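Long-range contacts in BauA (Acinetobacter baumannii, PDB 6HCP), which is the outer-membrane receptor for ferric preacinetobactin and probably carries it across the outer membrane with energy from TonB: residues Pro647-Leu652 with Tyr681-Gln686; Pro605-Lys610 with Ala632-Tyr637; Ser90-Gly95 with Asn103-Gly108. One frame throughout, in Å; residues are numbered along the deposited sequence.

Contact 1: Pro647-Leu652 with Tyr681-Gln686; sequences PGRTLL and YWAQPQ. With C8E ((hydroxyethyloxy)tri(ethyloxy)octane), chain B.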
loop_
_atom_site.group_PDB
_atom_site.type_symbol
_atom_site.label_atom_id
_atom_site.label_comp_id
_atom_site.label_asym_id
_atom_site.label_seq_id
_atom_site.Cartn_x
_atom_site.Cartn_y
_atom_site.Cartn_z
ATOM N N PRO A 647 -4.953 5.298 -22.935
ATOM C CA PRO A 647 -4.006 6.334 -22.556
ATOM C C PRO A 647 -2.636 5.737 -22.194
ATOM O O PRO A 647 -2.520 4.542 -21.904
ATOM C CB PRO A 647 -4.654 7.004 -21.326
ATOM C CG PRO A 647 -5.626 5.986 -20.811
ATOM C CD PRO A 647 -6.118 5.230 -22.034
ATOM N N GLY A 648 -1.648 6.613 -22.099
ATOM C CA GLY A 648 -0.381 6.250 -21.481
ATOM C C GLY A 648 -0.572 5.844 -20.026
ATOM O O GLY A 648 -1.639 6.030 -19.441
ATOM N N ARG A 649 0.444 5.204 -19.458
ATOM C CA ARG A 649 0.493 4.985 -18.018
ATOM C C ARG A 649 1.951 5.030 -17.565
ATOM O O ARG A 649 2.891 4.880 -18.363
ATOM C CB ARG A 649 -0.222 3.692 -17.612
ATOM C CG ARG A 649 0.626 2.432 -17.631
ATOM C CD ARG A 649 0.897 1.852 -19.012
ATOM N NE ARG A 649 -0.308 1.712 -19.817
ATOM C CZ ARG A 649 -0.354 1.141 -21.025
ATOM N NH1 ARG A 649 -1.485 1.213 -21.719
ATOM N NH2 ARG A 649 0.709 0.475 -21.494
ATOM N N THR A 650 2.113 5.324 -16.281
ATOM C CA THR A 650 3.419 5.396 -15.638
ATOM C C THR A 650 3.403 4.422 -14.472
ATOM O O THR A 650 2.524 4.485 -13.635
ATOM C CB THR A 650 3.751 6.833 -15.209
ATOM O OG1 THR A 650 3.926 7.635 -16.370
ATOM C CG2 THR A 650 5.030 6.922 -14.408
ATOM N N LEU A 651 4.337 3.472 -14.479
ATOM C CA LEU A 651 4.424 2.452 -13.449
ATOM C C LEU A 651 5.708 2.655 -12.637
ATOM O O LEU A 651 6.755 2.978 -13.190
ATOM C CB LEU A 651 4.394 1.070 -14.115
ATOM C CG LEU A 651 3.176 0.809 -15.015
ATOM C CD1 LEU A 651 3.258 -0.575 -15.641
ATOM C CD2 LEU A 651 1.868 0.953 -14.246
ATOM N N LEU A 652 5.611 2.389 -11.326
ATOM C CA LEU A 652 6.727 2.468 -10.416
ATOM C C LEU A 652 7.006 1.077 -9.864
ATOM O O LEU A 652 6.081 0.357 -9.518
ATOM C CB LEU A 652 6.401 3.407 -9.257
ATOM C CG LEU A 652 6.091 4.856 -9.623
ATOM C CD1 LEU A 652 5.817 5.656 -8.346
ATOM C CD2 LEU A 652 7.213 5.482 -10.413
ATOM N N TYR A 681 -4.661 -0.579 -15.913
ATOM C CA TYR A 681 -4.603 -0.072 -17.280
ATOM C C TYR A 681 -4.914 -1.184 -18.277
ATOM O O TYR A 681 -4.603 -2.369 -18.045
ATOM C CB TYR A 681 -3.228 0.539 -17.568
ATOM C CG TYR A 681 -2.073 -0.426 -17.511
ATOM C CD1 TYR A 681 -1.447 -0.714 -16.307
ATOM C CD2 TYR A 681 -1.592 -1.055 -18.658
ATOM C CE1 TYR A 681 -0.350 -1.559 -16.240
ATOM C CE2 TYR A 681 -0.511 -1.923 -18.600
ATOM C CZ TYR A 681 0.132 -2.152 -17.394
ATOM O OH TYR A 681 1.163 -3.041 -17.305
ATOM N N TRP A 682 -5.507 -0.770 -19.401
ATOM C CA TRP A 682 -5.675 -1.599 -20.599
ATOM C C TRP A 682 -4.417 -1.462 -21.458
ATOM O O TRP A 682 -3.935 -0.361 -21.666
ATOM C CB TRP A 682 -6.876 -1.134 -21.434
ATOM C CG TRP A 682 -8.223 -1.210 -20.790
ATOM C CD1 TRP A 682 -9.090 -0.170 -20.597
ATOM C CD2 TRP A 682 -8.959 -2.412 -20.497
ATOM N NE1 TRP A 682 -10.277 -0.643 -20.106
ATOM C CE2 TRP A 682 -10.231 -2.009 -20.041
ATOM C CE3 TRP A 682 -8.631 -3.778 -20.472
ATOM C CZ2 TRP A 682 -11.224 -2.930 -19.720
ATOM C CZ3 TRP A 682 -9.605 -4.686 -20.132
ATOM C CH2 TRP A 682 -10.883 -4.263 -19.757
ATOM N N ALA A 683 -4.042 -2.561 -22.109
ATOM C CA ALA A 683 -3.052 -2.523 -23.203
ATOM C C ALA A 683 -3.375 -3.677 -24.152
ATOM O O ALA A 683 -4.180 -4.544 -23.819
ATOM C CB ALA A 683 -1.658 -2.638 -22.649
ATOM N N GLN A 684 -2.701 -3.725 -25.307
ATOM C CA GLN A 684 -3.124 -4.631 -26.352
ATOM C C GLN A 684 -2.255 -5.873 -26.314
ATOM O O GLN A 684 -1.069 -5.817 -26.635
ATOM C CB GLN A 684 -3.059 -3.990 -27.743
ATOM C CG GLN A 684 -3.573 -4.916 -28.851
ATOM C CD GLN A 684 -4.160 -4.174 -30.029
ATOM O OE1 GLN A 684 -3.536 -4.074 -31.088
ATOM N NE2 GLN A 684 -5.410 -3.728 -29.883
ATOM N N PRO A 685 -2.855 -7.055 -26.086
ATOM C CA PRO A 685 -2.121 -8.319 -26.190
ATOM C C PRO A 685 -2.158 -8.840 -27.635
ATOM O O PRO A 685 -2.817 -8.243 -28.505
ATOM C CB PRO A 685 -2.934 -9.208 -25.247
ATOM C CG PRO A 685 -4.360 -8.765 -25.506
ATOM C CD PRO A 685 -4.274 -7.269 -25.777
ATOM N N GLN A 686 -1.630 -10.043 -27.829
ATOM C CA GLN A 686 -1.830 -10.784 -29.087
ATOM C C GLN A 686 -3.252 -11.341 -29.175
ATOM O O GLN A 686 -3.841 -11.758 -28.170
ATOM C CB GLN A 686 -0.812 -11.912 -29.169
ATOM C CG GLN A 686 0.592 -11.385 -29.406
ATOM C CD GLN A 686 1.598 -12.495 -29.590
ATOM O OE1 GLN A 686 1.284 -13.535 -30.151
ATOM N NE2 GLN A 686 2.847 -12.228 -29.223
HETATM C C1 C8E B . 16.154 10.954 -27.851
HETATM C C2 C8E B . 15.110 11.700 -27.060
HETATM C C3 C8E B . 13.759 10.991 -27.087
HETATM C C4 C8E B . 12.759 11.752 -26.215
HETATM C C5 C8E B . 11.437 11.009 -26.054
HETATM C C6 C8E B . 10.690 11.458 -24.801
HETATM C C7 C8E B . 9.539 10.511 -24.481
HETATM C C8 C8E B . 9.053 10.613 -23.026
HETATM O O9 C8E B . 7.657 10.359 -22.922
HETATM C C10 C8E B . 7.207 9.533 -21.839
HETATM C C11 C8E B . 5.703 9.317 -21.881
HETATM O O12 C8E B . 4.960 10.209 -21.048
HETATM C C13 C8E B . 3.999 11.005 -21.805
HETATM C C14 C8E B . 2.523 10.670 -21.491
HETATM O O15 C8E B . 1.577 10.777 -22.600
HETATM C C16 C8E B . 0.298 10.104 -22.347
HETATM C C17 C8E B . -0.734 10.082 -23.519
HETATM O O18 C8E B . -2.000 9.601 -22.960
#
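NH1 and NH2 of R649 are each gripped by a group from another part of the protein, while the arginine chain packs on Y681. NH1 donates to the side-chain oxygen OE1 of Q636 on the adjacent strand, and NH2 is hydrogen-bonded to Y92 OH in the plug. The contact joins a wall strand of a TonB-dependent receptor barrel to an excursion between two later wall strands. Segment 647-652 is on strand 645-662. Segment 681-686 belongs to the excursion between strands 665-674 and 697-705, where the short strand 682-683 pairs with strand 691-692. The R649 chain first places CG between the backbone N and the carbonyl carbon (chi1 88°). Bends at chi2 and chi3 then bring it across the ring. Its CD makes a CH-pi contact, 4.0 Å from the Y681 ring centroid and over the face. Further out, R649 NE is 3.3 Å from Y681 CD2. The guanidinium plane is tilted 23° from the ring and displaced to the CD2 rim. R649 NH1 also comes within 2.9 Å of W682 O, but the angle is too poor for a hydrogen bond. Y681 CE1 packs against L651 CD1 at 3.8 Å, and these two side chains cross at about a right angle. The indole of W682 turns away and donates through NE1 to P267 O. T650 instead packs on D183 of a second subunit. The bound detergent meets the strand at G648, whose backbone N donates an almost straight hydrogen bond (172°) to C8E O18 at 3.1 Å.

Contact 2: Pro605-Lys610 with Ala632-Tyr637; sequences PKNQAK and AVSKQY. With C8E ((hydroxyethyloxy)tri(ethyloxy)octane), chain B.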
loop_
_atom_site.group_PDB
_atom_site.type_symbol
_atom_site.label_atom_id
_atom_site.label_comp_id
_atom_site.label_asym_id
_atom_site.label_seq_id
_atom_site.Cartn_x
_atom_site.Cartn_y
_atom_site.Cartn_z
ATOM N N PRO A 605 3.271 2.379 -28.062
ATOM C CA PRO A 605 3.284 3.802 -27.734
ATOM C C PRO A 605 4.304 4.528 -28.609
ATOM O O PRO A 605 5.320 3.937 -28.993
ATOM C CB PRO A 605 3.738 3.824 -26.267
ATOM C CG PRO A 605 4.600 2.605 -26.133
ATOM C CD PRO A 605 3.988 1.571 -27.060
ATOM N N LYS A 606 4.087 5.828 -28.828
ATOM C CA LYS A 606 5.055 6.631 -29.568
ATOM C C LYS A 606 6.192 7.114 -28.663
ATOM O O LYS A 606 7.300 7.280 -29.124
ATOM C CB LYS A 606 4.370 7.818 -30.238
ATOM C CG LYS A 606 3.474 7.396 -31.391
ATOM C CD LYS A 606 2.790 8.556 -32.076
ATOM C CE LYS A 606 3.648 9.239 -33.106
ATOM N NZ LYS A 606 2.779 9.919 -34.094
ATOM N N ASN A 607 5.924 7.255 -27.369
ATOM C CA ASN A 607 6.944 7.772 -26.435
ATOM C C ASN A 607 7.142 6.754 -25.309
ATOM O O ASN A 607 6.176 6.362 -24.691
ATOM C CB ASN A 607 6.553 9.132 -25.849
ATOM C CG ASN A 607 6.236 10.177 -26.912
ATOM O OD1 ASN A 607 6.854 10.196 -27.956
ATOM N ND2 ASN A 607 5.462 11.181 -26.559
ATOM N N GLN A 608 8.404 6.519 -24.931
ATOM C CA GLN A 608 8.733 5.747 -23.733
ATOM C C GLN A 608 9.885 6.422 -23.002
ATOM O O GLN A 608 10.828 6.925 -23.616
ATOM C CB GLN A 608 9.161 4.321 -24.064
ATOM C CG GLN A 608 8.092 3.462 -24.704
ATOM C CD GLN A 608 8.469 2.000 -24.584
ATOM O OE1 GLN A 608 9.116 1.597 -23.631
ATOM N NE2 GLN A 608 8.317 1.270 -25.666
ATOM N N ALA A 609 9.807 6.385 -21.674
ATOM C CA ALA A 609 10.892 6.792 -20.807
ATOM C C ALA A 609 10.994 5.783 -19.666
ATOM O O ALA A 609 9.981 5.465 -19.020
ATOM C CB ALA A 609 10.628 8.169 -20.258
ATOM N N LYS A 610 12.175 5.183 -19.529
ATOM C CA LYS A 610 12.403 4.176 -18.521
ATOM C C LYS A 610 13.693 4.520 -17.781
ATOM O O LYS A 610 14.679 4.877 -18.396
ATOM C CB LYS A 610 12.501 2.790 -19.160
ATOM C CG LYS A 610 11.197 2.251 -19.723
ATOM C CD LYS A 610 11.340 0.938 -20.479
ATOM C CE LYS A 610 10.007 0.442 -20.995
ATOM N NZ LYS A 610 10.158 -0.765 -21.836
ATOM N N ALA A 632 7.334 4.993 -18.096
ATOM C CA ALA A 632 6.324 5.921 -18.556
ATOM C C ALA A 632 6.154 5.784 -20.067
ATOM O O ALA A 632 7.119 5.940 -20.820
ATOM C CB ALA A 632 6.712 7.338 -18.200
ATOM N N VAL A 633 4.917 5.550 -20.497
ATOM C CA VAL A 633 4.613 5.492 -21.926
ATOM C C VAL A 633 3.396 6.365 -22.236
ATOM O O VAL A 633 2.558 6.602 -21.382
ATOM C CB VAL A 633 4.411 4.049 -22.416
ATOM C CG1 VAL A 633 5.571 3.160 -22.013
ATOM C CG2 VAL A 633 3.096 3.451 -21.949
ATOM N N SER A 634 3.284 6.729 -23.518
ATOM C CA SER A 634 2.179 7.504 -24.049
ATOM C C SER A 634 1.096 6.561 -24.591
ATOM O O SER A 634 1.161 5.348 -24.434
ATOM C CB SER A 634 2.665 8.464 -25.093
ATOM O OG SER A 634 3.345 7.783 -26.129
ATOM N N LYS A 635 0.062 7.144 -25.200
ATOM C CA LYS A 635 -1.128 6.394 -25.563
ATOM C C LYS A 635 -0.818 5.368 -26.661
ATOM O O LYS A 635 0.151 5.520 -27.415
ATOM C CB LYS A 635 -2.213 7.372 -26.007
ATOM C CG LYS A 635 -1.957 8.118 -27.308
ATOM C CD LYS A 635 -3.231 8.837 -27.741
ATOM C CE LYS A 635 -3.130 9.523 -29.077
ATOM N NZ LYS A 635 -4.469 9.976 -29.523
ATOM N N GLN A 636 -1.698 4.372 -26.792
ATOM C CA GLN A 636 -1.614 3.391 -27.881
ATOM C C GLN A 636 -2.984 3.279 -28.548
ATOM O O GLN A 636 -4.021 3.224 -27.881
ATOM C CB GLN A 636 -1.177 2.018 -27.365
ATOM C CG GLN A 636 -0.063 2.068 -26.320
ATOM C CD GLN A 636 -0.571 1.890 -24.910
ATOM O OE1 GLN A 636 -1.161 0.871 -24.594
ATOM N NE2 GLN A 636 -0.382 2.907 -24.079
ATOM N N TYR A 637 -2.972 3.138 -29.874
ATOM C CA TYR A 637 -4.167 2.868 -30.612
ATOM C C TYR A 637 -4.522 1.397 -30.513
ATOM O O TYR A 637 -3.653 0.497 -30.567
ATOM C CB TYR A 637 -4.029 3.322 -32.069
ATOM C CG TYR A 637 -4.076 4.814 -32.205
ATOM C CD1 TYR A 637 -5.273 5.494 -32.036
ATOM C CD2 TYR A 637 -2.913 5.560 -32.295
ATOM C CE1 TYR A 637 -5.321 6.875 -32.068
ATOM C CE2 TYR A 637 -2.947 6.946 -32.313
ATOM C CZ TYR A 637 -4.163 7.598 -32.258
ATOM O OH TYR A 637 -4.213 8.961 -32.225
HETATM C C1 C8E B . 16.154 10.954 -27.851
HETATM C C2 C8E B . 15.110 11.700 -27.060
HETATM C C3 C8E B . 13.759 10.991 -27.087
HETATM C C4 C8E B . 12.759 11.752 -26.215
HETATM C C5 C8E B . 11.437 11.009 -26.054
HETATM C C6 C8E B . 10.690 11.458 -24.801
HETATM C C7 C8E B . 9.539 10.511 -24.481
HETATM C C8 C8E B . 9.053 10.613 -23.026
HETATM O O9 C8E B . 7.657 10.359 -22.922
HETATM C C10 C8E B . 7.207 9.533 -21.839
HETATM C C11 C8E B . 5.703 9.317 -21.881
HETATM O O12 C8E B . 4.960 10.209 -21.048
HETATM C C13 C8E B . 3.999 11.005 -21.805
HETATM C C14 C8E B . 2.523 10.670 -21.491
HETATM O O15 C8E B . 1.577 10.777 -22.600
HETATM C C16 C8E B . 0.298 10.104 -22.347
HETATM C C17 C8E B . -0.734 10.082 -23.519
HETATM O O18 C8E B . -2.000 9.601 -22.960
HETATM O O HOH W 1 1.697 7.453 -28.169
#
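The flat group here is the carboxamide of Q636, which uses its NE2 edge beyond the packing of P605 on Q636 CG. P605 CD lies 4.1 Å from Q636 CG, and P605 CB lies 3.9 Å from V633 CB. The Q636 chain bends at chi2 (101°), which turns its amide back along its own segment. NE2 then donates to S634 O at 2.9 Å, with the acceptor only 5° out of the amide plane. Q608 and V633 lie side by side, Q608 CG to V633 CG1 3.7 Å. The backbones form an antiparallel beta hairpin. A609 and A632 are a hydrogen-bonded pair with two bonds. Q608 and V633 are the adjacent non-hydrogen-bonded pair. Past this point the serine takes over: N607 N donates to S634 OG at 2.9 Å, while S634 N donates back to N607 O. A water joins K606 N, S634 OG and K635 O where the strands part. The detergent runs along the side of N607, A609 and S634, with C8E O9 3.4 Å from N607 CB. On the other side, Y92 of the plug touches P605, Q608 and Q636. In the barrel wall this hairpin, strands 599-618 and 622-637, lies between strands 575-590 and 645-662.

Contact 3: Ser90-Gly95 with Asn103-Gly108; sequences SIYTNG and NYYIRG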
loop_
_atom_site.group_PDB
_atom_site.type_symbol
_atom_site.label_atom_id
_atom_site.label_comp_id
_atom_site.label_asym_id
_atom_site.label_seq_id
_atom_site.Cartn_x
_atom_site.Cartn_y
_atom_site.Cartn_z
ATOM N N SER A 90 13.242 0.884 -26.133
ATOM C CA SER A 90 12.919 0.395 -27.468
ATOM C C SER A 90 12.175 -0.941 -27.404
ATOM O O SER A 90 11.900 -1.549 -28.447
ATOM C CB SER A 90 14.180 0.297 -28.311
ATOM O OG SER A 90 14.638 1.602 -28.635
ATOM N N ILE A 91 11.879 -1.424 -26.191
ATOM C CA ILE A 91 11.098 -2.642 -26.060
ATOM C C ILE A 91 9.779 -2.302 -25.353
ATOM O O ILE A 91 9.752 -1.513 -24.417
ATOM C CB ILE A 91 11.921 -3.714 -25.325
ATOM C CG1 ILE A 91 13.201 -4.003 -26.129
ATOM C CG2 ILE A 91 11.081 -4.957 -25.071
ATOM C CD1 ILE A 91 13.989 -5.172 -25.687
ATOM N N TYR A 92 8.683 -2.843 -25.875
ATOM C CA TYR A 92 7.373 -2.598 -25.292
ATOM C C TYR A 92 6.669 -3.924 -25.030
ATOM O O TYR A 92 6.625 -4.792 -25.908
ATOM C CB TYR A 92 6.500 -1.745 -26.210
ATOM C CG TYR A 92 5.109 -1.530 -25.678
ATOM C CD1 TYR A 92 4.894 -0.735 -24.559
ATOM C CD2 TYR A 92 4.024 -2.210 -26.217
ATOM C CE1 TYR A 92 3.640 -0.644 -23.974
ATOM C CE2 TYR A 92 2.769 -2.123 -25.648
ATOM C CZ TYR A 92 2.565 -1.299 -24.551
ATOM O OH TYR A 92 1.333 -1.243 -23.980
ATOM N N THR A 93 6.068 -4.038 -23.842
ATOM C CA THR A 93 5.158 -5.134 -23.523
ATOM C C THR A 93 3.837 -4.542 -23.033
ATOM O O THR A 93 3.818 -3.500 -22.361
ATOM C CB THR A 93 5.757 -6.119 -22.499
ATOM O OG1 THR A 93 4.810 -7.172 -22.287
ATOM C CG2 THR A 93 6.096 -5.460 -21.183
ATOM N N ASN A 94 2.738 -5.260 -23.291
ATOM C CA ASN A 94 1.445 -4.917 -22.771
ATOM C C ASN A 94 1.390 -5.212 -21.255
ATOM O O ASN A 94 0.500 -4.742 -20.587
ATOM C CB ASN A 94 0.319 -5.637 -23.506
ATOM C CG ASN A 94 0.407 -7.136 -23.429
ATOM O OD1 ASN A 94 1.391 -7.732 -23.902
ATOM N ND2 ASN A 94 -0.575 -7.743 -22.772
ATOM N N GLY A 95 2.257 -6.102 -20.752
ATOM C CA GLY A 95 2.501 -6.210 -19.300
ATOM C C GLY A 95 1.437 -6.982 -18.527
ATOM O O GLY A 95 1.414 -6.918 -17.301
ATOM N N ASN A 103 4.842 -11.421 -24.542
ATOM C CA ASN A 103 4.480 -10.550 -25.655
ATOM C C ASN A 103 5.298 -9.270 -25.577
ATOM O O ASN A 103 5.128 -8.472 -24.657
ATOM C CB ASN A 103 2.995 -10.206 -25.664
ATOM C CG ASN A 103 2.603 -9.395 -26.891
ATOM O OD1 ASN A 103 3.043 -9.702 -27.992
ATOM N ND2 ASN A 103 1.829 -8.336 -26.713
ATOM N N TYR A 104 6.218 -9.080 -26.524
ATOM C CA TYR A 104 6.985 -7.844 -26.580
ATOM C C TYR A 104 7.277 -7.438 -28.036
ATOM O O TYR A 104 7.225 -8.235 -28.956
ATOM C CB TYR A 104 8.295 -7.961 -25.791
ATOM C CG TYR A 104 9.131 -9.172 -26.109
ATOM C CD1 TYR A 104 10.081 -9.154 -27.117
ATOM C CD2 TYR A 104 9.017 -10.332 -25.363
ATOM C CE1 TYR A 104 10.788 -10.294 -27.466
ATOM C CE2 TYR A 104 9.755 -11.464 -25.672
ATOM C CZ TYR A 104 10.641 -11.454 -26.728
ATOM O OH TYR A 104 11.347 -12.594 -27.042
ATOM N N TYR A 105 7.442 -6.129 -28.206
ATOM C CA TYR A 105 7.834 -5.479 -29.426
ATOM C C TYR A 105 9.246 -4.915 -29.242
ATOM O O TYR A 105 9.589 -4.432 -28.155
ATOM C CB TYR A 105 6.878 -4.333 -29.755
ATOM C CG TYR A 105 5.453 -4.734 -30.020
ATOM C CD1 TYR A 105 4.588 -5.023 -28.979
ATOM C CD2 TYR A 105 4.921 -4.632 -31.294
ATOM C CE1 TYR A 105 3.264 -5.353 -29.211
ATOM C CE2 TYR A 105 3.622 -5.036 -31.559
ATOM C CZ TYR A 105 2.774 -5.336 -30.511
ATOM O OH TYR A 105 1.486 -5.668 -30.776
ATOM N N ILE A 106 10.026 -4.917 -30.325
ATOM C CA ILE A 106 11.324 -4.262 -30.380
ATOM C C ILE A 106 11.304 -3.299 -31.577
ATOM O O ILE A 106 10.899 -3.688 -32.675
ATOM C CB ILE A 106 12.461 -5.307 -30.484
ATOM C CG1 ILE A 106 12.383 -6.349 -29.358
ATOM C CG2 ILE A 106 13.806 -4.609 -30.509
ATOM C CD1 ILE A 106 13.392 -7.464 -29.451
ATOM N N ARG A 107 11.676 -2.034 -31.335
ATOM C CA ARG A 107 11.623 -0.979 -32.341
ATOM C C ARG A 107 10.239 -0.943 -33.002
ATOM O O ARG A 107 10.104 -0.619 -34.193
ATOM C CB ARG A 107 12.733 -1.166 -33.377
ATOM C CG ARG A 107 14.099 -0.789 -32.830
ATOM C CD ARG A 107 15.174 -0.634 -33.890
ATOM N NE ARG A 107 16.383 -0.104 -33.294
ATOM C CZ ARG A 107 17.550 0.024 -33.913
ATOM N NH1 ARG A 107 17.751 -0.549 -35.094
ATOM N NH2 ARG A 107 18.543 0.615 -33.270
ATOM N N GLY A 108 9.208 -1.237 -32.203
ATOM C CA GLY A 108 7.829 -1.065 -32.598
ATOM C C GLY A 108 7.289 -2.172 -33.484
ATOM O O GLY A 108 6.171 -2.045 -34.000
HETATM O O HOH W 2 9.022 -1.376 -29.301
#
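N103 reaches across to N94 along the length of its side chain. CB is 3.4 Å from N94 OD1. CG stands anti to the backbone N (chi1 -175°), which carries the amide over to the same oxygen. ND2 donates to N94 OD1 at 2.9 Å and 163°. That oxygen lies in the N103 amide plane, but the donor comes from above the N94 carbonyl plane, and the two amides are 55° apart. The other tip atom, OD1, accepts from Q686 NE2. The backbone of N103 is also used: T93 OG1 donates to N103 O at 2.7 Å. The same T93 OG1 accepts from G95 N in an ST turn. Beyond this polar end, strands 91-92 and 105-106 pair antiparallel within the plug domain. Y92 and Y105 exchange two backbone hydrogen bonds, and R107 N donates to S90 O. Y105 CD1 sits at the edge of the Y92 ring, 4.0 Å from Y92 CD2. On the other face, I91 CG1 meets I106 CG1 at 4.1 Å. A water links S90 O to G108 N. R107 NH2 makes salt bridges with E564 and E514 of the barrel. Side-chain contacts are thus apolar in the middle, while the polar side-chain bonds lie at the ends. N94 N is buried with no partner in the model. The arginine would probably favour the ionised form of the two barrel carboxylates.

All three contacts are largely buried. Contact 3 is the most central, its centre about 9 Å from the chain centre. The centres of contacts 1 and 2 lie about 18 and 19 Å from it. Contact 2 is in the wall, and contact 1 joins the wall to the 681-686 excursion. Contacts 1 and 2 use neighbouring strands, 645-662 and 622-637, joined by the R649 O to V633 N bond, and both touch the same detergent. Contacts 2 and 3 are built on antiparallel backbone pairing, whereas contact 1 has no hydrogen bond between its segments and depends on side-chain packing. One place where plug and wall meet is K610 NZ to I91 O. Segment 681-686 also touches the plug, through Q684 O packed against N94 CB.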